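PDB 4YMH: putative SAM-dependent O-methyltranferase from Podospora anserina, which binds S-adenosyl-L-homocysteine and probably transfers a methyl group from S-adenosylmethionine to an oxygen of its acceptor, as in cation-dependent O-methyltransferases. Local coordinates for residues D172-R177 / V219-V224; F138-V143 / N166-C171; W83-R88 / K112-G117. All coordinates share one frame; numbering follows the deposited sequence.

Interaction 1: D172-R177 / V219-V224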
ATOM      1  N   ASP A 172       0.509  -6.617  10.068  1.00 17.16           N
ATOM      2  CA  ASP A 172      -0.557  -5.670  10.393  1.00 20.24           C
ATOM      3  C   ASP A 172      -0.402  -5.040  11.789  1.00 19.66           C
ATOM      4  O   ASP A 172       0.226  -5.622  12.675  1.00 19.98           O
ATOM      5  CB  ASP A 172      -1.903  -6.387  10.281  1.00 24.76           C
ATOM      6  CG  ASP A 172      -3.043  -5.450  10.004  1.00 31.67           C
ATOM      7  OD1 ASP A 172      -2.801  -4.392   9.391  1.00 31.57           O
ATOM      8  OD2 ASP A 172      -4.185  -5.773  10.391  1.00 36.33           O
ATOM      9  N   ASN A 173      -0.991  -3.857  11.976  1.00 20.29           N
ATOM     10  CA  ASN A 173      -0.962  -3.148  13.259  1.00 22.41           C
ATOM     11  C   ASN A 173       0.418  -2.788  13.778  1.00 20.89           C
ATOM     12  O   ASN A 173       0.604  -2.658  14.990  1.00 22.54           O
ATOM     13  CB  ASN A 173      -1.660  -3.982  14.345  1.00 24.17           C
ATOM     14  CG  ASN A 173      -3.115  -4.209  14.048  1.00 27.75           C
ATOM     15  OD1 ASN A 173      -3.546  -5.340  13.799  1.00 33.36           O
ATOM     16  ND2 ASN A 173      -3.892  -3.134  14.070  1.00 22.44           N
ATOM     17  N   VAL A 174       1.386  -2.601  12.889  1.00 14.30           N
ATOM     18  CA  VAL A 174       2.753  -2.369  13.351  1.00 15.07           C
ATOM     19  C   VAL A 174       2.911  -1.030  14.099  1.00 16.18           C
ATOM     20  O   VAL A 174       3.825  -0.869  14.916  1.00 15.21           O
ATOM     21  CB  VAL A 174       3.729  -2.497  12.143  1.00 18.00           C
ATOM     22  CG1 VAL A 174       5.180  -2.250  12.543  1.00 18.56           C
ATOM     23  CG2 VAL A 174       3.612  -3.905  11.587  1.00 17.24           C
ATOM     24  N   PHE A 175       2.012  -0.081  13.851  1.00 16.26           N
ATOM     25  CA  PHE A 175       2.083   1.215  14.537  1.00 15.41           C
ATOM     26  C   PHE A 175       1.591   1.161  15.982  1.00 16.62           C
ATOM     27  O   PHE A 175       1.867   2.073  16.756  1.00 19.57           O
ATOM     28  CB  PHE A 175       1.249   2.269  13.806  1.00 16.58           C
ATOM     29  CG  PHE A 175       1.895   2.811  12.552  1.00 16.22           C
ATOM     30  CD1 PHE A 175       3.225   2.543  12.252  1.00 15.12           C
ATOM     31  CD2 PHE A 175       1.167   3.606  11.688  1.00 15.26           C
ATOM     32  CE1 PHE A 175       3.810   3.066  11.103  1.00 12.88           C
ATOM     33  CE2 PHE A 175       1.747   4.122  10.529  1.00 18.32           C
ATOM     34  CZ  PHE A 175       3.065   3.853  10.241  1.00 17.28           C
ATOM     35  N   ALA A 176       0.809   0.136  16.310  1.00 14.41           N
ATOM     36  CA  ALA A 176       0.183   0.026  17.636  1.00 17.90           C
ATOM     37  C   ALA A 176      -0.526   1.340  17.991  1.00 20.00           C
ATOM     38  O   ALA A 176      -0.284   1.931  19.051  1.00 17.23           O
ATOM     39  CB  ALA A 176       1.236  -0.337  18.708  1.00 18.38           C
ATOM     40  N   ARG A 177      -1.346   1.810  17.057  1.00 17.82           N
ATOM     41  CA  ARG A 177      -2.137   3.039  17.173  1.00 17.74           C
ATOM     42  C   ARG A 177      -1.295   4.315  17.159  1.00 19.28           C
ATOM     43  O   ARG A 177      -1.815   5.416  17.374  1.00 21.89           O
ATOM     44  CB  ARG A 177      -2.991   2.989  18.444  1.00 24.33           C
ATOM     45  CG  ARG A 177      -3.834   1.719  18.567  1.00 25.31           C
ATOM     46  CD  ARG A 177      -4.892   1.668  17.496  1.00 27.24           C
ATOM     47  NE  ARG A 177      -5.999   0.795  17.886  1.00 33.49           N
ATOM     48  CZ  ARG A 177      -6.207  -0.432  17.419  1.00 36.73           C
ATOM     49  NH1 ARG A 177      -5.384  -0.961  16.522  1.00 37.46           N
ATOM     50  NH2 ARG A 177      -7.254  -1.131  17.847  1.00 34.73           N
ATOM     51  N   VAL A 219      12.571  -4.089   3.252  1.00 15.79           N
ATOM     52  CA  VAL A 219      11.477  -3.714   4.137  1.00 15.72           C
ATOM     53  C   VAL A 219      10.859  -2.377   3.765  1.00 15.44           C
ATOM     54  O   VAL A 219      11.568  -1.407   3.448  1.00 19.32           O
ATOM     55  CB  VAL A 219      11.955  -3.629   5.609  1.00 22.81           C
ATOM     56  CG1 VAL A 219      10.799  -3.231   6.537  1.00 20.70           C
ATOM     57  CG2 VAL A 219      12.604  -4.944   6.047  1.00 22.50           C
ATOM     58  N   LEU A 220       9.532  -2.324   3.803  1.00 16.31           N
ATOM     59  CA  LEU A 220       8.838  -1.049   3.668  1.00 17.88           C
ATOM     60  C   LEU A 220       7.757  -0.960   4.714  1.00 17.32           C
ATOM     61  O   LEU A 220       6.804  -1.745   4.687  1.00 16.58           O
ATOM     62  CB  LEU A 220       8.209  -0.890   2.287  1.00 15.77           C
ATOM     63  CG  LEU A 220       7.365   0.375   2.163  1.00 16.66           C
ATOM     64  CD1 LEU A 220       8.299   1.600   2.246  1.00 21.50           C
ATOM     65  CD2 LEU A 220       6.580   0.379   0.847  1.00 21.91           C
ATOM     66  N   LEU A 221       7.903  -0.009   5.626  1.00 13.42           N
ATOM     67  CA  LEU A 221       6.886   0.241   6.635  1.00 15.86           C
ATOM     68  C   LEU A 221       5.934   1.283   6.086  1.00 17.38           C
ATOM     69  O   LEU A 221       6.229   2.475   6.070  1.00 18.01           O
ATOM     70  CB  LEU A 221       7.518   0.690   7.959  1.00 19.76           C
ATOM     71  CG  LEU A 221       6.542   0.991   9.109  1.00 19.40           C
ATOM     72  CD1 LEU A 221       5.401  -0.020   9.204  1.00 19.13           C
ATOM     73  CD2 LEU A 221       7.294   1.100  10.465  1.00 18.11           C
ATOM     74  N   LEU A 222       4.803   0.791   5.588  1.00 18.67           N
ATOM     75  CA  LEU A 222       3.778   1.591   4.925  1.00 18.06           C
ATOM     76  C   LEU A 222       2.816   2.246   5.910  1.00 18.92           C
ATOM     77  O   LEU A 222       2.150   1.546   6.707  1.00 17.50           O
ATOM     78  CB  LEU A 222       3.011   0.695   3.955  1.00 22.78           C
ATOM     79  CG  LEU A 222       2.380   1.336   2.726  1.00 29.24           C
ATOM     80  CD1 LEU A 222       3.452   2.036   1.915  1.00 29.08           C
ATOM     81  CD2 LEU A 222       1.669   0.274   1.899  1.00 28.15           C
ATOM     82  N   PRO A 223       2.726   3.592   5.868  1.00 18.75           N
ATOM     83  CA  PRO A 223       1.866   4.302   6.822  1.00 17.55           C
ATOM     84  C   PRO A 223       0.403   4.278   6.367  1.00 20.53           C
ATOM     85  O   PRO A 223      -0.189   5.319   6.043  1.00 19.25           O
ATOM     86  CB  PRO A 223       2.433   5.726   6.821  1.00 17.97           C
ATOM     87  CG  PRO A 223       2.940   5.897   5.403  1.00 16.46           C
ATOM     88  CD  PRO A 223       3.454   4.522   4.978  1.00 21.82           C
ATOM     89  N   VAL A 224      -0.154   3.070   6.328  1.00 15.30           N
ATOM     90  CA  VAL A 224      -1.549   2.864   5.939  1.00 17.48           C
ATOM     91  C   VAL A 224      -2.214   2.019   7.039  1.00 15.03           C
ATOM     92  O   VAL A 224      -1.553   1.212   7.677  1.00 17.03           O
ATOM     93  CB  VAL A 224      -1.641   2.178   4.538  1.00 14.96           C
ATOM     94  CG1 VAL A 224      -1.220   0.712   4.613  1.00 15.12           C
ATOM     95  CG2 VAL A 224      -3.033   2.356   3.884  1.00 16.90           C
TER

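Interaction 2: F138-V143 / N166-C171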
ATOM      1  N   PHE A 138       4.940 -20.173   0.846  1.00 22.98           N
ATOM      2  CA  PHE A 138       3.755 -19.363   0.639  1.00 28.88           C
ATOM      3  C   PHE A 138       4.111 -18.109  -0.163  1.00 28.73           C
ATOM      4  O   PHE A 138       5.189 -17.542   0.020  1.00 27.46           O
ATOM      5  CB  PHE A 138       3.125 -18.995   1.989  1.00 21.00           C
ATOM      6  CG  PHE A 138       2.645 -20.185   2.785  1.00 24.54           C
ATOM      7  CD1 PHE A 138       3.480 -20.816   3.696  1.00 23.97           C
ATOM      8  CD2 PHE A 138       1.356 -20.672   2.624  1.00 24.14           C
ATOM      9  CE1 PHE A 138       3.042 -21.908   4.429  1.00 26.16           C
ATOM     10  CE2 PHE A 138       0.911 -21.770   3.355  1.00 24.43           C
ATOM     11  CZ  PHE A 138       1.754 -22.386   4.257  1.00 28.83           C
ATOM     12  N   ASP A 139       3.206 -17.696  -1.048  1.00 23.04           N
ATOM     13  CA  ASP A 139       3.392 -16.509  -1.879  1.00 21.63           C
ATOM     14  C   ASP A 139       2.922 -15.262  -1.155  1.00 20.82           C
ATOM     15  O   ASP A 139       3.320 -14.151  -1.496  1.00 19.20           O
ATOM     16  CB  ASP A 139       2.628 -16.627  -3.199  1.00 25.71           C
ATOM     17  CG  ASP A 139       3.197 -17.666  -4.123  1.00 32.58           C
ATOM     18  OD1 ASP A 139       4.392 -18.000  -3.993  1.00 35.96           O
ATOM     19  OD2 ASP A 139       2.443 -18.135  -5.002  1.00 35.22           O
ATOM     20  N   LEU A 140       2.048 -15.441  -0.168  1.00 21.83           N
ATOM     21  CA  LEU A 140       1.598 -14.312   0.638  1.00 22.66           C
ATOM     22  C   LEU A 140       1.441 -14.771   2.064  1.00 19.82           C
ATOM     23  O   LEU A 140       0.815 -15.803   2.335  1.00 18.06           O
ATOM     24  CB  LEU A 140       0.287 -13.721   0.107  1.00 25.83           C
ATOM     25  CG  LEU A 140      -0.179 -12.415   0.767  1.00 27.94           C
ATOM     26  CD1 LEU A 140      -0.989 -11.584  -0.206  1.00 29.54           C
ATOM     27  CD2 LEU A 140      -0.993 -12.653   2.057  1.00 27.04           C
ATOM     28  N   ILE A 141       2.037 -14.007   2.974  1.00 19.52           N
ATOM     29  CA  ILE A 141       1.949 -14.310   4.391  1.00 18.16           C
ATOM     30  C   ILE A 141       1.440 -13.085   5.150  1.00 18.42           C
ATOM     31  O   ILE A 141       2.014 -12.015   5.055  1.00 18.19           O
ATOM     32  CB  ILE A 141       3.326 -14.746   4.953  1.00 16.61           C
ATOM     33  CG1 ILE A 141       3.867 -15.929   4.132  1.00 20.93           C
ATOM     34  CG2 ILE A 141       3.198 -15.105   6.426  1.00 18.55           C
ATOM     35  CD1 ILE A 141       5.192 -16.489   4.614  1.00 24.91           C
ATOM     36  N   PHE A 142       0.344 -13.244   5.876  1.00 16.77           N
ATOM     37  CA  PHE A 142      -0.276 -12.169   6.638  1.00 19.83           C
ATOM     38  C   PHE A 142      -0.031 -12.391   8.129  1.00 20.72           C
ATOM     39  O   PHE A 142      -0.565 -13.340   8.694  1.00 22.73           O
ATOM     40  CB  PHE A 142      -1.782 -12.128   6.329  1.00 23.28           C
ATOM     41  CG  PHE A 142      -2.527 -10.969   6.960  1.00 24.91           C
ATOM     42  CD1 PHE A 142      -2.085  -9.658   6.795  1.00 24.66           C
ATOM     43  CD2 PHE A 142      -3.708 -11.194   7.660  1.00 23.03           C
ATOM     44  CE1 PHE A 142      -2.791  -8.586   7.350  1.00 19.59           C
ATOM     45  CE2 PHE A 142      -4.425 -10.138   8.216  1.00 19.04           C
ATOM     46  CZ  PHE A 142      -3.959  -8.827   8.065  1.00 13.24           C
ATOM     47  N   VAL A 143       0.752 -11.516   8.767  1.00 17.24           N
ATOM     48  CA  VAL A 143       1.077 -11.638  10.193  1.00 19.68           C
ATOM     49  C   VAL A 143       0.198 -10.702  11.005  1.00 22.56           C
ATOM     50  O   VAL A 143       0.317  -9.481  10.893  1.00 18.19           O
ATOM     51  CB  VAL A 143       2.556 -11.303  10.470  1.00 20.77           C
ATOM     52  CG1 VAL A 143       2.910 -11.537  11.958  1.00 16.95           C
ATOM     53  CG2 VAL A 143       3.432 -12.125   9.574  1.00 20.48           C
ATOM     54  N   ASN A 166       9.288 -14.917  -4.845  1.00 21.39           N
ATOM     55  CA  ASN A 166       8.590 -13.691  -5.208  1.00 23.71           C
ATOM     56  C   ASN A 166       7.458 -13.331  -4.250  1.00 22.83           C
ATOM     57  O   ASN A 166       6.624 -12.471  -4.543  1.00 22.38           O
ATOM     58  CB  ASN A 166       8.040 -13.806  -6.632  1.00 38.24           C
ATOM     59  CG  ASN A 166       9.142 -13.936  -7.674  1.00 48.24           C
ATOM     60  OD1 ASN A 166      10.181 -13.275  -7.591  1.00 52.09           O
ATOM     61  ND2 ASN A 166       8.919 -14.797  -8.662  1.00 51.65           N
ATOM     62  N   GLY A 167       7.434 -13.982  -3.096  1.00 22.93           N
ATOM     63  CA  GLY A 167       6.386 -13.739  -2.118  1.00 22.90           C
ATOM     64  C   GLY A 167       6.542 -12.481  -1.284  1.00 21.79           C
ATOM     65  O   GLY A 167       7.592 -11.834  -1.273  1.00 20.15           O
ATOM     66  N   ILE A 168       5.483 -12.133  -0.567  1.00 21.09           N
ATOM     67  CA  ILE A 168       5.525 -10.977   0.316  1.00 18.34           C
ATOM     68  C   ILE A 168       4.955 -11.329   1.683  1.00 18.64           C
ATOM     69  O   ILE A 168       4.026 -12.137   1.809  1.00 20.78           O
ATOM     70  CB  ILE A 168       4.747  -9.783  -0.285  1.00 17.60           C
ATOM     71  CG1 ILE A 168       5.119  -8.475   0.405  1.00 22.40           C
ATOM     72  CG2 ILE A 168       3.236 -10.030  -0.270  1.00 20.47           C
ATOM     73  CD1 ILE A 168       4.524  -7.262  -0.295  1.00 20.76           C
ATOM     74  N   ILE A 169       5.535 -10.724   2.705  1.00 16.07           N
ATOM     75  CA  ILE A 169       4.965 -10.779   4.040  1.00 17.66           C
ATOM     76  C   ILE A 169       4.338  -9.434   4.348  1.00 19.38           C
ATOM     77  O   ILE A 169       4.965  -8.402   4.161  1.00 17.12           O
ATOM     78  CB  ILE A 169       6.008 -11.079   5.118  1.00 17.53           C
ATOM     79  CG1 ILE A 169       6.870 -12.273   4.727  1.00 18.75           C
ATOM     80  CG2 ILE A 169       5.299 -11.304   6.481  1.00 18.34           C
ATOM     81  CD1 ILE A 169       8.018 -12.521   5.693  1.00 18.77           C
ATOM     82  N   LEU A 170       3.099  -9.457   4.819  1.00 18.07           N
ATOM     83  CA  LEU A 170       2.388  -8.262   5.248  1.00 14.54           C
ATOM     84  C   LEU A 170       2.133  -8.364   6.732  1.00 16.48           C
ATOM     85  O   LEU A 170       1.448  -9.276   7.174  1.00 18.95           O
ATOM     86  CB  LEU A 170       1.065  -8.120   4.499  1.00 13.58           C
ATOM     87  CG  LEU A 170       1.210  -8.072   2.975  1.00 19.14           C
ATOM     88  CD1 LEU A 170      -0.139  -8.187   2.293  1.00 19.70           C
ATOM     89  CD2 LEU A 170       1.930  -6.782   2.559  1.00 20.61           C
ATOM     90  N   CYS A 171       2.681  -7.431   7.493  1.00 14.22           N
ATOM     91  CA  CYS A 171       2.505  -7.422   8.949  1.00 16.80           C
ATOM     92  C   CYS A 171       1.584  -6.278   9.354  1.00 16.33           C
ATOM     93  O   CYS A 171       1.854  -5.116   9.042  1.00 18.50           O
ATOM     94  CB  CYS A 171       3.854  -7.296   9.652  1.00 18.92           C
ATOM     95  SG  CYS A 171       5.102  -8.504   9.112  1.00 21.29           S
TER

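Interaction 3: W83-R88 / K112-G117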
ATOM      1  N   TRP A  83      -9.156 -13.549   2.060  1.00 22.62           N
ATOM      2  CA  TRP A  83      -8.197 -14.244   1.192  1.00 23.99           C
ATOM      3  C   TRP A  83      -8.891 -15.281   0.311  1.00 26.50           C
ATOM      4  O   TRP A  83      -8.595 -15.426  -0.892  1.00 24.06           O
ATOM      5  CB  TRP A  83      -7.101 -14.933   2.028  1.00 22.11           C
ATOM      6  CG  TRP A  83      -6.295 -14.015   2.920  1.00 20.66           C
ATOM      7  CD1 TRP A  83      -6.068 -14.171   4.260  1.00 24.46           C
ATOM      8  CD2 TRP A  83      -5.610 -12.816   2.537  1.00 23.32           C
ATOM      9  NE1 TRP A  83      -5.294 -13.141   4.733  1.00 23.32           N
ATOM     10  CE2 TRP A  83      -4.999 -12.296   3.696  1.00 24.31           C
ATOM     11  CE3 TRP A  83      -5.455 -12.128   1.326  1.00 20.59           C
ATOM     12  CZ2 TRP A  83      -4.244 -11.119   3.681  1.00 20.48           C
ATOM     13  CZ3 TRP A  83      -4.712 -10.965   1.313  1.00 23.69           C
ATOM     14  CH2 TRP A  83      -4.110 -10.471   2.486  1.00 16.22           C
ATOM     15  N   TYR A  84      -9.811 -16.018   0.931  1.00 25.04           N
ATOM     16  CA  TYR A  84     -10.627 -17.006   0.232  1.00 21.93           C
ATOM     17  C   TYR A  84     -11.351 -16.364  -0.953  1.00 24.96           C
ATOM     18  O   TYR A  84     -11.291 -16.868  -2.087  1.00 26.12           O
ATOM     19  CB  TYR A  84     -11.620 -17.657   1.220  1.00 24.69           C
ATOM     20  CG  TYR A  84     -12.561 -18.679   0.599  1.00 29.56           C
ATOM     21  CD1 TYR A  84     -12.160 -19.996   0.403  1.00 31.23           C
ATOM     22  CD2 TYR A  84     -13.841 -18.322   0.206  1.00 31.65           C
ATOM     23  CE1 TYR A  84     -13.010 -20.927  -0.169  1.00 35.74           C
ATOM     24  CE2 TYR A  84     -14.705 -19.250  -0.375  1.00 36.11           C
ATOM     25  CZ  TYR A  84     -14.284 -20.552  -0.557  1.00 38.89           C
ATOM     26  OH  TYR A  84     -15.133 -21.477  -1.123  1.00 43.25           O
ATOM     27  N   GLU A  85     -12.004 -15.233  -0.707  1.00 23.61           N
ATOM     28  CA  GLU A  85     -12.721 -14.545  -1.782  1.00 26.84           C
ATOM     29  C   GLU A  85     -11.759 -14.093  -2.882  1.00 20.79           C
ATOM     30  O   GLU A  85     -12.090 -14.134  -4.078  1.00 25.20           O
ATOM     31  CB  GLU A  85     -13.490 -13.330  -1.241  1.00 30.69           C
ATOM     32  CG  GLU A  85     -14.759 -13.659  -0.439  1.00 30.82           C
ATOM     33  CD  GLU A  85     -15.908 -14.179  -1.293  1.00 35.59           C
ATOM     34  OE1 GLU A  85     -15.784 -14.223  -2.542  1.00 31.22           O
ATOM     35  OE2 GLU A  85     -16.952 -14.539  -0.707  1.00 32.86           O
ATOM     36  N   GLY A  86     -10.568 -13.666  -2.476  1.00 24.06           N
ATOM     37  CA  GLY A  86      -9.606 -13.150  -3.434  1.00 27.57           C
ATOM     38  C   GLY A  86      -8.909 -14.221  -4.249  1.00 29.21           C
ATOM     39  O   GLY A  86      -8.199 -13.907  -5.205  1.00 28.69           O
ATOM     40  N   THR A  87      -9.093 -15.485  -3.869  1.00 24.93           N
ATOM     41  CA  THR A  87      -8.460 -16.581  -4.600  1.00 26.50           C
ATOM     42  C   THR A  87      -9.434 -17.648  -5.127  1.00 30.05           C
ATOM     43  O   THR A  87      -9.048 -18.804  -5.328  1.00 30.11           O
ATOM     44  CB  THR A  87      -7.413 -17.274  -3.718  1.00 26.27           C
ATOM     45  OG1 THR A  87      -8.029 -17.702  -2.497  1.00 27.32           O
ATOM     46  CG2 THR A  87      -6.259 -16.328  -3.419  1.00 18.50           C
ATOM     47  N   ARG A  88     -10.682 -17.260  -5.370  1.00 30.06           N
ATOM     48  CA  ARG A  88     -11.683 -18.189  -5.878  1.00 33.40           C
ATOM     49  C   ARG A  88     -11.294 -18.801  -7.225  1.00 38.22           C
ATOM     50  O   ARG A  88     -11.596 -19.957  -7.490  1.00 38.05           O
ATOM     51  CB  ARG A  88     -13.040 -17.498  -6.021  1.00 38.33           C
ATOM     52  CG  ARG A  88     -13.815 -17.370  -4.739  1.00 39.67           C
ATOM     53  CD  ARG A  88     -15.183 -16.769  -4.981  1.00 44.73           C
ATOM     54  NE  ARG A  88     -15.894 -16.577  -3.723  1.00 47.44           N
ATOM     55  CZ  ARG A  88     -16.681 -17.486  -3.159  1.00 50.16           C
ATOM     56  NH1 ARG A  88     -16.877 -18.659  -3.748  1.00 52.76           N
ATOM     57  NH2 ARG A  88     -17.277 -17.216  -2.006  1.00 50.34           N
ATOM     58  N   LYS A 112     -17.622 -23.236   7.960  1.00 31.06           N
ATOM     59  CA  LYS A 112     -18.685 -24.134   7.506  1.00 33.13           C
ATOM     60  C   LYS A 112     -19.913 -23.378   7.007  1.00 37.04           C
ATOM     61  O   LYS A 112     -20.513 -23.766   6.001  1.00 35.91           O
ATOM     62  CB  LYS A 112     -19.094 -25.104   8.617  1.00 35.01           C
ATOM     63  CG  LYS A 112     -18.011 -26.096   9.000  1.00 40.95           C
ATOM     64  CD  LYS A 112     -18.533 -27.077  10.042  1.00 43.58           C
ATOM     65  CE  LYS A 112     -17.402 -27.780  10.771  1.00 50.50           C
ATOM     66  NZ  LYS A 112     -16.570 -28.587   9.844  1.00 54.06           N
ATOM     67  N   LYS A 113     -20.309 -22.318   7.706  1.00 34.95           N
ATOM     68  CA  LYS A 113     -21.478 -21.543   7.270  1.00 39.31           C
ATOM     69  C   LYS A 113     -21.236 -20.912   5.898  1.00 33.51           C
ATOM     70  O   LYS A 113     -22.147 -20.814   5.079  1.00 34.74           O
ATOM     71  CB  LYS A 113     -21.823 -20.440   8.267  1.00 42.53           C
ATOM     72  CG  LYS A 113     -22.453 -20.906   9.551  1.00 52.56           C
ATOM     73  CD  LYS A 113     -22.996 -19.711  10.314  1.00 57.10           C
ATOM     74  CE  LYS A 113     -23.251 -20.045  11.765  1.00 58.71           C
ATOM     75  NZ  LYS A 113     -24.185 -21.203  11.932  1.00 62.11           N
ATOM     76  N   TYR A 114     -19.997 -20.498   5.673  1.00 31.29           N
ATOM     77  CA  TYR A 114     -19.598 -19.811   4.447  1.00 31.31           C
ATOM     78  C   TYR A 114     -19.494 -20.781   3.279  1.00 34.17           C
ATOM     79  O   TYR A 114     -19.549 -20.377   2.113  1.00 34.27           O
ATOM     80  CB  TYR A 114     -18.258 -19.114   4.655  1.00 28.64           C
ATOM     81  CG  TYR A 114     -18.089 -17.821   3.901  1.00 28.87           C
ATOM     82  CD1 TYR A 114     -17.539 -17.803   2.619  1.00 32.87           C
ATOM     83  CD2 TYR A 114     -18.464 -16.615   4.470  1.00 30.78           C
ATOM     84  CE1 TYR A 114     -17.385 -16.618   1.925  1.00 30.15           C
ATOM     85  CE2 TYR A 114     -18.300 -15.417   3.788  1.00 31.50           C
ATOM     86  CZ  TYR A 114     -17.758 -15.424   2.520  1.00 33.06           C
ATOM     87  OH  TYR A 114     -17.597 -14.231   1.848  1.00 31.07           O
ATOM     88  N   GLY A 115     -19.330 -22.060   3.603  1.00 39.96           N
ATOM     89  CA  GLY A 115     -19.194 -23.094   2.596  1.00 41.34           C
ATOM     90  C   GLY A 115     -17.834 -23.093   1.922  1.00 43.07           C
ATOM     91  O   GLY A 115     -17.743 -23.300   0.715  1.00 42.78           O
ATOM     92  N   VAL A 116     -16.773 -22.864   2.689  1.00 36.91           N
ATOM     93  CA  VAL A 116     -15.430 -22.949   2.127  1.00 44.83           C
ATOM     94  C   VAL A 116     -15.111 -24.410   1.817  1.00 52.22           C
ATOM     95  O   VAL A 116     -15.712 -25.320   2.387  1.00 56.49           O
ATOM     96  CB  VAL A 116     -14.362 -22.354   3.074  1.00 44.44           C
ATOM     97  CG1 VAL A 116     -14.723 -20.927   3.441  1.00 40.03           C
ATOM     98  CG2 VAL A 116     -14.218 -23.203   4.324  1.00 48.57           C
ATOM     99  N   GLY A 117     -14.181 -24.642   0.901  1.00 53.67           N
ATOM    100  CA  GLY A 117     -13.822 -26.003   0.560  1.00 54.87           C
ATOM    101  C   GLY A 117     -12.783 -26.552   1.510  1.00 52.95           C
ATOM    102  O   GLY A 117     -12.593 -26.037   2.611  1.00 54.52           O
TER
HETATM  103  O   HOH W   1     -18.287 -20.281  -0.608  1.00 39.04           O
HETATM  104  O   HOH W   2     -13.868 -23.771  -1.610  1.00 41.30           O

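Interaction 1: D172-R177 / V219-V224
Phe-175 reaches across to Leu-221 and Pro-223 with the far end of its ring. CE1 lies 4.0 Å from Leu-221 CD1 and 4.1 Å from CD2 of the same leucine, so it meets the whole branched end. The other flank of the ring tip belongs to the proline: CZ is 3.7 Å from Pro-223 CA. Pro-223 CB sits at the ring edge, in the plane of the ring. CB of Phe-175 points toward the strand; CG anti to the carbonyl carbon (chi1 -77°) sets the ring beside the backbone N, its far end on both partners. Leu-221 then uses CD1 a second time, 4.0 Å from Val-174 CG1. Each side has a turn at the contact. Asn-173 to Ala-176 form a type I beta turn, and Pro-223 is the centre of an inverse gamma turn just beyond strand 217-222. Within this chain that strand is at the edge of the Rossmann-like methyltransferase sheet, antiparallel to its neighbour 228-233, and the loop after strand 167-171 folds against it. An alanine in place of Phe-175 would leave Leu-221 and Pro-223 without their shared aromatic partner and is likely to open a gap between loop and strand. Cys-20 of the second subunit also packs on Phe-175, and its Tyr-19 touches Leu-221. In the same chain, Thr-229 meets both Val-174 and Leu-221.

Interaction 2: F138-V143 / N166-C171
The Phe-142 ring meets Leu-170 with one ortho carbon. CD1 lies 3.6 Å from Leu-170 O, which approaches the ring obliquely, and 4.2 Å from Leu-170 CB. The two side chains cross at about a right angle. Trp-83 makes an edge-to-face pair with the same ring, and the bound S-adenosyl-L-homocysteine is about 4 Å from the Phe-142 side chain. Phe-142 shares the face of Leu-140, Ile-168 and Leu-170; with CG anti to the backbone N (chi1 -175°) the ring lies beside its own carbonyl carbon, where CD1 meets Leu-170 O.

The two strands run parallel; the axes of 140-143 and 167-171 come within 4.7 Å, and helix 150-159 lies between them in sequence. This is a beta-alpha-beta crossover of the Rossmann-like fold, and the helix packs on the other face. Ile-157 touches Ile-141 and Ile-169 there, while Tyr-150 touches Val-143 and Cys-171. On this face Val-143 CG2 is wedged 3.7 Å from Ile-169 CG2, and Val-143 CG2 is also 4.0 Å from Cys-171 SG.

Four backbone bonds form the ladder. The straightest is Leu-170 N to Ile-141 O, 2.8 Å at 172°. The first one is different: Ile-168 N reaches Asp-139 O from above the carbonyl plane. The chain turns a corner at Asp-139 and at Asn-166, and Gly-167 fits closely, since a beta carbon would crowd the carbonyl oxygens of Phe-138 and Asp-139. The Asp-139 carboxylate turns away to Ser-164 and Lys-67.

Across the strands, polar groups pair only through the backbone, while the side chains that meet are apolar. The ladder thus satisfies amides and carbonyls inside a buried hydrophobic layer, on the inner strands of the sheet.

Interaction 3: W83-R88 / K112-G117
Tyr-84 presents one ring face to Val-116, and Val-116 CG1 stands 3.9 Å from the ring centroid, only 6° off the ring normal. This is a CH-pi contact between the end of helix 78-86 and the turn that follows helix 101-114, two helices of the Rossmann-like fold. The second helix closes in a Schellman motif. Gly-115, with positive phi, is its C-prime residue, and the turn that follows brings Val-116 over the tyrosine. Leu-81, on the same helix as Tyr-84, also touches Tyr-114 and Val-116.

The polar half of the contact centres on Glu-85. Its chain bends at chi2, and the carboxylate stands 74° from the Tyr-114 ring plane. Tyr-114 OH donates to Glu-85 OE2 at 2.7 Å, using the anti lone pair of that oxygen. Glu-85 OE2 comes in at the edge of the Tyr-114 ring. Arg-88 holds the same carboxylate side-on from its own segment: NE binds OE1 of Glu-85 at 2.6 Å, and NH2 binds OE2. Both donors sit above the carboxylate plane. OE2 takes two bonds and OE1 one, so the carboxylate is unlikely to turn freely; this would favour the charged form. The flat guanidinium of Arg-88 has Tyr-84 CE2 over one face, near the rim, and passes the Tyr-114 ring obliquely with the planes 29° apart.

Water joins the two segments at the Tyr-84 hydroxyl. Water 2 lies at the edge of the Tyr-84 ring, in plane, 2.7 Å from Tyr-84 OH, and weakly accepts from Gly-117 N.

How the interactions relate
Interaction 2 lies in the core, where two inner strands share backbone bonds. Interaction 1 is also buried but sits at the antiparallel end of the same sheet, partly under the second subunit, and its two segments meet through apolar side chains. Interaction 3 is only partly buried. It joins helix ends and adds a carboxylate, a guanidinium and waters to its packing. Interaction 2 touches both of the others. Asp-172 N, at the start of interaction 1, probably bonds to Val-143 O of interaction 2, and Trp-83 of interaction 3 also packs on Leu-140 of interaction 2. Interactions 1 and 3 do not touch, and lie on opposite sides of the chain's centre.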